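Local coordinates for protein probable thiol peroxidase (Chromobacterium violaceum, PDB 3KEB) that probably reduces peroxides at the expense of thiols, as a peroxidase of the redoxin family with a thioredoxin-like fold, at residues D26-F31 and A145-H150; P50-T55 and P81-I86; I88-P93 and L111-G116. All blocks are in the same frame, centred on the assembly; numbering follows the deposited sequence. Where two conformers were deposited one is given.

How the contacts relate
From the N terminus, the chain first passes through 26-31, in the loop ahead of strand 32-35, and contact 1 closes on it only 114 residues later, when 145-150 leads into strand 149-154. Both other contacts are nested inside that long loop. Contact 2 closes a shorter one, pairing strand 51-55 with the start of strand 84-89, and contact 3 follows in series, pairing the end of strand 84-89 with strand 109-112. Contacts 2 and 3 share strand 84-89, and their centres lie about 17 Å apart in one mixed sheet. Contact 1, about 12 Å from contact 2 between centres, ties the loop before strand 32-35 to 149-154, one of the sheet's two outermost strands.

Contact 1 of 3, residues D26-F31 and A145-H150; sequences DYLPSF and AANVVH
Y27 meets V148 face-on: methyl CG2 of the valine sits over one face of the phenol ring, 3.6 Å from its centroid and displaced toward the rim, a CH-pi contact. Followed outward, the tyrosine starts with CB near N147 O. With CG anti to the carbonyl carbon (chi1 -77°), the ring is carried back along the partner segment even though the CB itself is directed away from it. Y27 CD1 then lies 3.4 Å from A146 O, which approaches the ring edge near its plane, while CE1 and CZ lie on the face that V148 CG2 covers, CE1 coming to 3.5 Å of that methyl.

Two backbone hydrogen bonds hold the two backbones together beside this pair. V149 N donates to D26 O at 2.7 Å, and L28 N donates to N147 O at 2.8 Å; both are nearly straight. Each of these carbonyls also has a weaker CA-H...O contact, from V148 and Y27 respectively. On the inner side, L28 crosses N147 at about a right angle, its CD1 3.8 Å from both CB and OD1 of the asparagine, and its CD2 reaches V149 CG2. I141 and A143 of strand 139-143 also touch L28. At the outer end, D26 OD2 is bonded to R23 N, and D144 OD1 accepts from V148 N, probably steadying the turn through A146 and N147.

Y27 and V148 thus form an isolated beta bridge, by which the loop preceding strand 32-35 is fastened to the turn between the antiparallel strands 139-143 and 149-154 at the margin of the thioredoxin-like sheet.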
# COMPACT_ATOMS: atom_id res chain seq x y z
N ASP A 26 -1.94 28.89 -2.66
CA ASP A 26 -3.00 27.94 -3.03
C ASP A 26 -3.76 27.42 -1.80
O ASP A 26 -3.17 27.26 -0.71
CB ASP A 26 -2.45 26.70 -3.76
CG ASP A 26 -1.92 26.96 -5.13
OD1 ASP A 26 -2.07 28.08 -5.68
OD2 ASP A 26 -1.37 25.97 -5.71
N TYR A 27 -5.05 27.13 -1.99
CA TYR A 27 -5.81 26.31 -1.05
C TYR A 27 -5.49 24.84 -1.37
O TYR A 27 -5.37 24.48 -2.55
CB TYR A 27 -7.31 26.57 -1.16
CG TYR A 27 -7.77 27.85 -0.50
CD1 TYR A 27 -8.18 27.88 0.84
CD2 TYR A 27 -7.81 29.03 -1.20
CE1 TYR A 27 -8.63 29.06 1.44
CE2 TYR A 27 -8.26 30.20 -0.60
CZ TYR A 27 -8.66 30.20 0.72
OH TYR A 27 -9.09 31.38 1.29
N LEU A 28 -5.25 24.03 -0.33
CA LEU A 28 -4.99 22.60 -0.53
C LEU A 28 -6.08 21.94 -1.34
O LEU A 28 -7.32 22.19 -1.14
CB LEU A 28 -4.82 21.86 0.79
CG LEU A 28 -3.64 22.18 1.71
CD1 LEU A 28 -3.89 21.66 3.10
CD2 LEU A 28 -2.31 21.66 1.14
N PRO A 29 -5.66 21.08 -2.30
CA PRO A 29 -6.68 20.23 -2.95
C PRO A 29 -7.34 19.29 -1.96
O PRO A 29 -6.69 18.83 -1.02
CB PRO A 29 -5.86 19.43 -4.00
CG PRO A 29 -4.71 20.31 -4.33
CD PRO A 29 -4.35 20.91 -2.93
N SER A 30 -8.62 19.02 -2.18
CA SER A 30 -9.35 18.11 -1.35
C SER A 30 -8.75 16.74 -1.51
O SER A 30 -8.10 16.43 -2.51
CB SER A 30 -10.83 18.09 -1.71
OG SER A 30 -10.96 17.58 -3.02
N PHE A 31 -8.89 15.92 -0.49
CA PHE A 31 -8.50 14.52 -0.60
C PHE A 31 -9.49 13.63 0.14
O PHE A 31 -10.20 14.10 1.05
CB PHE A 31 -7.02 14.31 -0.15
CG PHE A 31 -6.69 14.68 1.28
CD1 PHE A 31 -5.78 15.72 1.53
CD2 PHE A 31 -7.17 13.95 2.36
CE1 PHE A 31 -5.42 16.04 2.82
CE2 PHE A 31 -6.84 14.29 3.70
CZ PHE A 31 -5.95 15.31 3.93
N ALA A 145 -4.52 27.01 9.11
CA ALA A 145 -5.76 26.38 9.51
C ALA A 145 -6.86 26.59 8.47
O ALA A 145 -7.82 25.80 8.43
CB ALA A 145 -6.21 26.88 10.87
N ALA A 146 -6.69 27.59 7.58
CA ALA A 146 -7.58 27.79 6.43
C ALA A 146 -7.22 26.91 5.21
O ALA A 146 -7.82 27.05 4.13
CB ALA A 146 -7.55 29.32 6.02
N ASN A 147 -6.23 26.05 5.38
CA ASN A 147 -5.66 25.21 4.32
C ASN A 147 -5.04 25.97 3.17
O ASN A 147 -4.94 25.48 2.07
CB ASN A 147 -6.67 24.15 3.84
CG ASN A 147 -7.09 23.22 4.97
OD1 ASN A 147 -6.24 22.81 5.84
ND2 ASN A 147 -8.37 22.95 5.04
N VAL A 148 -4.55 27.17 3.45
CA VAL A 148 -3.74 27.91 2.50
C VAL A 148 -2.29 27.53 2.67
O VAL A 148 -1.76 27.48 3.80
CB VAL A 148 -3.94 29.43 2.66
CG1 VAL A 148 -2.90 30.18 1.86
CG2 VAL A 148 -5.33 29.79 2.23
N VAL A 149 -1.63 27.28 1.53
CA VAL A 149 -0.22 26.88 1.50
C VAL A 149 0.71 28.07 1.76
O VAL A 149 0.59 29.12 1.10
CB VAL A 149 0.12 26.20 0.14
CG1 VAL A 149 1.61 25.80 0.03
CG2 VAL A 149 -0.71 24.91 -0.03
N HIS A 150 1.63 27.91 2.73
CA HIS A 150 2.70 28.92 3.03
C HIS A 150 4.10 28.53 2.52
O HIS A 150 4.96 29.39 2.24
CB HIS A 150 2.80 29.16 4.55
CG HIS A 150 1.63 29.89 5.11
ND1 HIS A 150 1.73 31.14 5.68
CD2 HIS A 150 0.32 29.55 5.18
CE1 HIS A 150 0.54 31.54 6.08
NE2 HIS A 150 -0.33 30.59 5.78

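Contact 2 of 3, residues P50-T55 and P81-I86; sequences PKLIVT and PHLKLI
K51 and I86 touch across two parallel strands of a beta-alpha-beta crossover, in which 51-55 runs through helix 67-77 to 84-89, a unit at the centre of the thioredoxin-like fold. K51 CG lies between the backbone N and the carbonyl carbon (chi1 52°); with the chain bent again at chi2, K51 CD comes 3.8 Å from I86 CD1. On the same face, I53 and I86 stand abreast, CG1 of I53 against CB of I86.

Four backbone hydrogen bonds join the strands, alternating in direction: K84 N to P50 O, L52 N to K84 O, I86 N to L52 O and V54 N to I86 O. L52 thus uses both its N and its O on this neighbour. The opposite face carries L52 and L85, with L85 CD1 4.0 Å from V54 CG2 and 3.3 Å from L52 O; L77 of the crossover helix packs on both leucines.

Further out, both lysine tips are tethered to loops. The ammonium of K84 is bonded to N107 O, and that of K51 has two carbonyl partners, its NZ being hydrogen-bonded to both F46 O and T49 O.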
# COMPACT_ATOMS: atom_id res chain seq x y z
N PRO A 50 -3.34 24.32 11.81
CA PRO A 50 -2.35 24.36 10.76
C PRO A 50 -1.76 22.97 10.66
O PRO A 50 -1.86 22.19 11.59
CB PRO A 50 -1.32 25.37 11.25
CG PRO A 50 -1.62 25.63 12.69
CD PRO A 50 -2.96 25.11 13.00
N LYS A 51 -1.18 22.70 9.51
CA LYS A 51 -0.58 21.39 9.28
C LYS A 51 0.57 21.34 8.38
O LYS A 51 0.79 22.22 7.58
CB LYS A 51 -1.60 20.42 8.78
CG LYS A 51 -2.40 20.86 7.63
CD LYS A 51 -3.76 20.57 8.10
CE LYS A 51 -4.81 21.08 7.27
NZ LYS A 51 -5.98 21.53 8.23
N LEU A 52 1.33 20.28 8.58
CA LEU A 52 2.54 19.99 7.83
C LEU A 52 2.25 18.63 7.17
O LEU A 52 2.18 17.60 7.84
CB LEU A 52 3.75 19.91 8.78
CG LEU A 52 5.09 19.97 8.07
CD1 LEU A 52 5.32 21.29 7.20
CD2 LEU A 52 6.23 19.86 9.11
N ILE A 53 1.95 18.68 5.88
CA ILE A 53 1.71 17.44 5.09
C ILE A 53 3.03 16.95 4.48
O ILE A 53 3.82 17.73 3.97
CB ILE A 53 0.67 17.69 4.01
CG1 ILE A 53 -0.68 18.05 4.64
CG2 ILE A 53 0.54 16.48 3.05
CD1 ILE A 53 -1.66 18.45 3.68
N VAL A 54 3.32 15.67 4.64
CA VAL A 54 4.50 15.08 4.10
C VAL A 54 4.11 13.82 3.39
O VAL A 54 3.43 12.97 3.99
CB VAL A 54 5.54 14.73 5.22
CG1 VAL A 54 6.67 13.95 4.69
CG2 VAL A 54 6.10 16.03 5.90
N THR A 55 4.56 13.70 2.15
CA THR A 55 4.48 12.44 1.43
C THR A 55 5.85 11.78 1.54
O THR A 55 6.89 12.44 1.45
CB THR A 55 4.10 12.66 -0.03
OG1 THR A 55 5.01 13.63 -0.63
CG2 THR A 55 2.65 13.12 -0.12
N PRO A 81 4.77 22.68 18.25
CA PRO A 81 3.80 21.68 18.71
C PRO A 81 2.38 21.88 18.18
O PRO A 81 1.57 20.93 18.30
CB PRO A 81 3.83 21.79 20.22
CG PRO A 81 4.40 23.18 20.54
CD PRO A 81 5.37 23.41 19.37
N HIS A 82 2.04 23.03 17.59
CA HIS A 82 0.66 23.24 17.20
C HIS A 82 0.39 22.88 15.75
O HIS A 82 -0.72 23.03 15.26
CB HIS A 82 0.23 24.68 17.50
CG HIS A 82 0.38 25.05 18.94
ND1 HIS A 82 0.24 26.35 19.39
CD2 HIS A 82 0.65 24.31 20.04
CE1 HIS A 82 0.44 26.39 20.69
NE2 HIS A 82 0.68 25.16 21.12
N LEU A 83 1.43 22.40 15.08
CA LEU A 83 1.42 22.07 13.69
C LEU A 83 1.14 20.56 13.60
O LEU A 83 1.95 19.74 14.13
CB LEU A 83 2.77 22.44 13.11
CG LEU A 83 2.87 23.06 11.72
CD1 LEU A 83 2.14 24.37 11.65
CD2 LEU A 83 4.34 23.24 11.35
N LYS A 84 0.04 20.22 12.97
CA LYS A 84 -0.38 18.82 12.83
C LYS A 84 0.38 18.16 11.67
O LYS A 84 0.23 18.56 10.50
CB LYS A 84 -1.90 18.72 12.59
CG LYS A 84 -2.45 17.36 12.34
CD LYS A 84 -2.28 16.43 13.57
CE LYS A 84 -2.81 15.01 13.36
NZ LYS A 84 -2.73 14.29 14.67
N LEU A 85 1.15 17.13 12.00
CA LEU A 85 1.92 16.37 11.02
C LEU A 85 1.02 15.30 10.43
O LEU A 85 0.44 14.45 11.18
CB LEU A 85 3.14 15.73 11.69
CG LEU A 85 4.05 14.92 10.73
CD1 LEU A 85 4.44 15.76 9.49
CD2 LEU A 85 5.25 14.40 11.40
N ILE A 86 0.83 15.38 9.11
CA ILE A 86 0.01 14.45 8.33
C ILE A 86 0.93 13.76 7.27
O ILE A 86 1.43 14.41 6.34
CB ILE A 86 -1.15 15.15 7.59
CG1 ILE A 86 -2.06 15.88 8.61
CG2 ILE A 86 -1.96 14.13 6.81
CD1 ILE A 86 -3.09 16.83 7.96

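Contact 3 of 3, residues I88-P93 and L111-G116; sequences ITVDSP and LSTLRG
The carboxylate of D91 is the flat group here, and the same residue's carbonyl O takes a hydrogen bond from S112 OG across the contact, at 2.7 Å. T89 OG1 approaches the carboxylate from above its plane, 2.7 Å from D91 OD2, while V59 N also bonds OD2 and S58 OG bonds OD1. The puckered ring of P93 is touched by L114 and S112: L114 CD1 is 3.7 Å from P93 CD, L114 CD2 lies near P93 CG and CD, and S112 OG is 3.6 Å from P93 CD.

S112 OG stands anti to the backbone N (chi1 168°) and also accepts from L114 N, an ST turn; T89 OG1 makes a second one with D91 N. Backbone bonds T89 N to L111 O and T113 N to T89 O pair the strand ends in parallel, and I88 CG2 closes on T113 CG2 at 3.6 Å.

All this lies at the C-terminal ends of the two parallel strands of a beta-alpha-beta unit, where the first passes into helix 93-103, capped by S92 through S95 N. D91 OD1 bonds S92 OG of the second subunit, and S92 OG bonds D91 OD1 of that subunit. The chemistry implies a buried network in which S112 OG and T89 OG1 each donate and accept, binding the loops to each other beside the dimer interface.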
# COMPACT_ATOMS: atom_id res chain seq x y z
N ILE A 88 1.42 10.97 4.35
CA ILE A 88 0.64 10.32 3.33
C ILE A 88 1.57 9.42 2.52
O ILE A 88 2.66 9.89 2.08
CB ILE A 88 -0.09 11.31 2.39
CG1 ILE A 88 -0.98 12.25 3.24
CG2 ILE A 88 -0.91 10.54 1.29
CD1 ILE A 88 -1.63 13.40 2.47
N THR A 89 1.16 8.16 2.33
CA THR A 89 1.93 7.26 1.51
C THR A 89 1.06 6.24 0.80
O THR A 89 -0.14 6.14 1.04
CB THR A 89 3.01 6.46 2.29
OG1 THR A 89 2.38 5.39 2.99
CG2 THR A 89 3.80 7.28 3.35
N VAL A 90 1.70 5.43 -0.02
CA VAL A 90 1.07 4.33 -0.72
C VAL A 90 0.91 3.07 0.10
O VAL A 90 0.29 2.10 -0.35
CB VAL A 90 1.83 4.00 -2.06
CG1 VAL A 90 3.02 3.07 -1.84
CG2 VAL A 90 0.86 3.43 -3.07
N ASP A 91 1.48 3.08 1.30
CA ASP A 91 1.38 1.93 2.18
C ASP A 91 -0.06 1.59 2.49
O ASP A 91 -0.94 2.49 2.52
CB ASP A 91 2.10 2.18 3.49
CG ASP A 91 3.55 2.42 3.31
OD1 ASP A 91 4.21 1.58 2.64
OD2 ASP A 91 4.07 3.43 3.88
N SER A 92 -0.32 0.32 2.77
CA SER A 92 -1.64 -0.09 3.20
C SER A 92 -1.94 0.50 4.60
O SER A 92 -1.01 0.69 5.41
CB SER A 92 -1.76 -1.60 3.28
OG SER A 92 -0.88 -2.10 4.28
N PRO A 93 -3.24 0.70 4.92
CA PRO A 93 -3.54 1.02 6.30
C PRO A 93 -2.96 0.02 7.30
O PRO A 93 -2.48 0.43 8.36
CB PRO A 93 -5.06 1.01 6.32
CG PRO A 93 -5.47 1.40 4.93
CD PRO A 93 -4.41 0.77 4.04
N LEU A 111 -1.82 8.31 6.65
CA LEU A 111 -2.87 8.16 5.65
C LEU A 111 -2.34 7.42 4.45
O LEU A 111 -1.23 7.70 3.99
CB LEU A 111 -3.38 9.53 5.20
CG LEU A 111 -3.75 10.50 6.34
CD1 LEU A 111 -4.41 11.75 5.70
CD2 LEU A 111 -4.68 9.88 7.40
N SER A 112 -3.18 6.55 3.93
CA SER A 112 -2.90 5.71 2.80
C SER A 112 -3.69 6.19 1.60
O SER A 112 -4.87 6.62 1.72
CB SER A 112 -3.33 4.29 3.11
OG SER A 112 -3.33 3.50 1.95
N THR A 113 -3.07 6.09 0.44
CA THR A 113 -3.73 6.45 -0.80
C THR A 113 -4.49 5.29 -1.42
O THR A 113 -4.98 5.40 -2.57
CB THR A 113 -2.75 6.97 -1.82
OG1 THR A 113 -1.79 5.96 -2.13
CG2 THR A 113 -1.99 8.21 -1.28
N LEU A 114 -4.64 4.18 -0.70
CA LEU A 114 -5.33 3.06 -1.38
C LEU A 114 -6.80 3.39 -1.76
O LEU A 114 -7.24 2.93 -2.77
CB LEU A 114 -5.19 1.72 -0.64
CG LEU A 114 -6.32 1.31 0.22
CD1 LEU A 114 -6.18 -0.07 0.86
CD2 LEU A 114 -6.39 2.42 1.26
N ARG A 115 -7.53 4.20 -1.00
CA ARG A 115 -8.96 4.39 -1.31
C ARG A 115 -9.10 5.19 -2.61
O ARG A 115 -10.11 5.06 -3.32
CB ARG A 115 -9.72 4.98 -0.11
CG ARG A 115 -11.06 5.64 -0.40
CD ARG A 115 -12.07 4.67 -0.93
NE ARG A 115 -12.95 5.33 -1.88
CZ ARG A 115 -14.06 5.99 -1.56
NH1 ARG A 115 -14.47 6.05 -0.30
NH2 ARG A 115 -14.76 6.56 -2.52
N GLY A 116 -8.09 5.96 -2.97
CA GLY A 116 -8.09 6.60 -4.27
C GLY A 116 -6.72 7.11 -4.63
O GLY A 116 -6.27 8.12 -4.12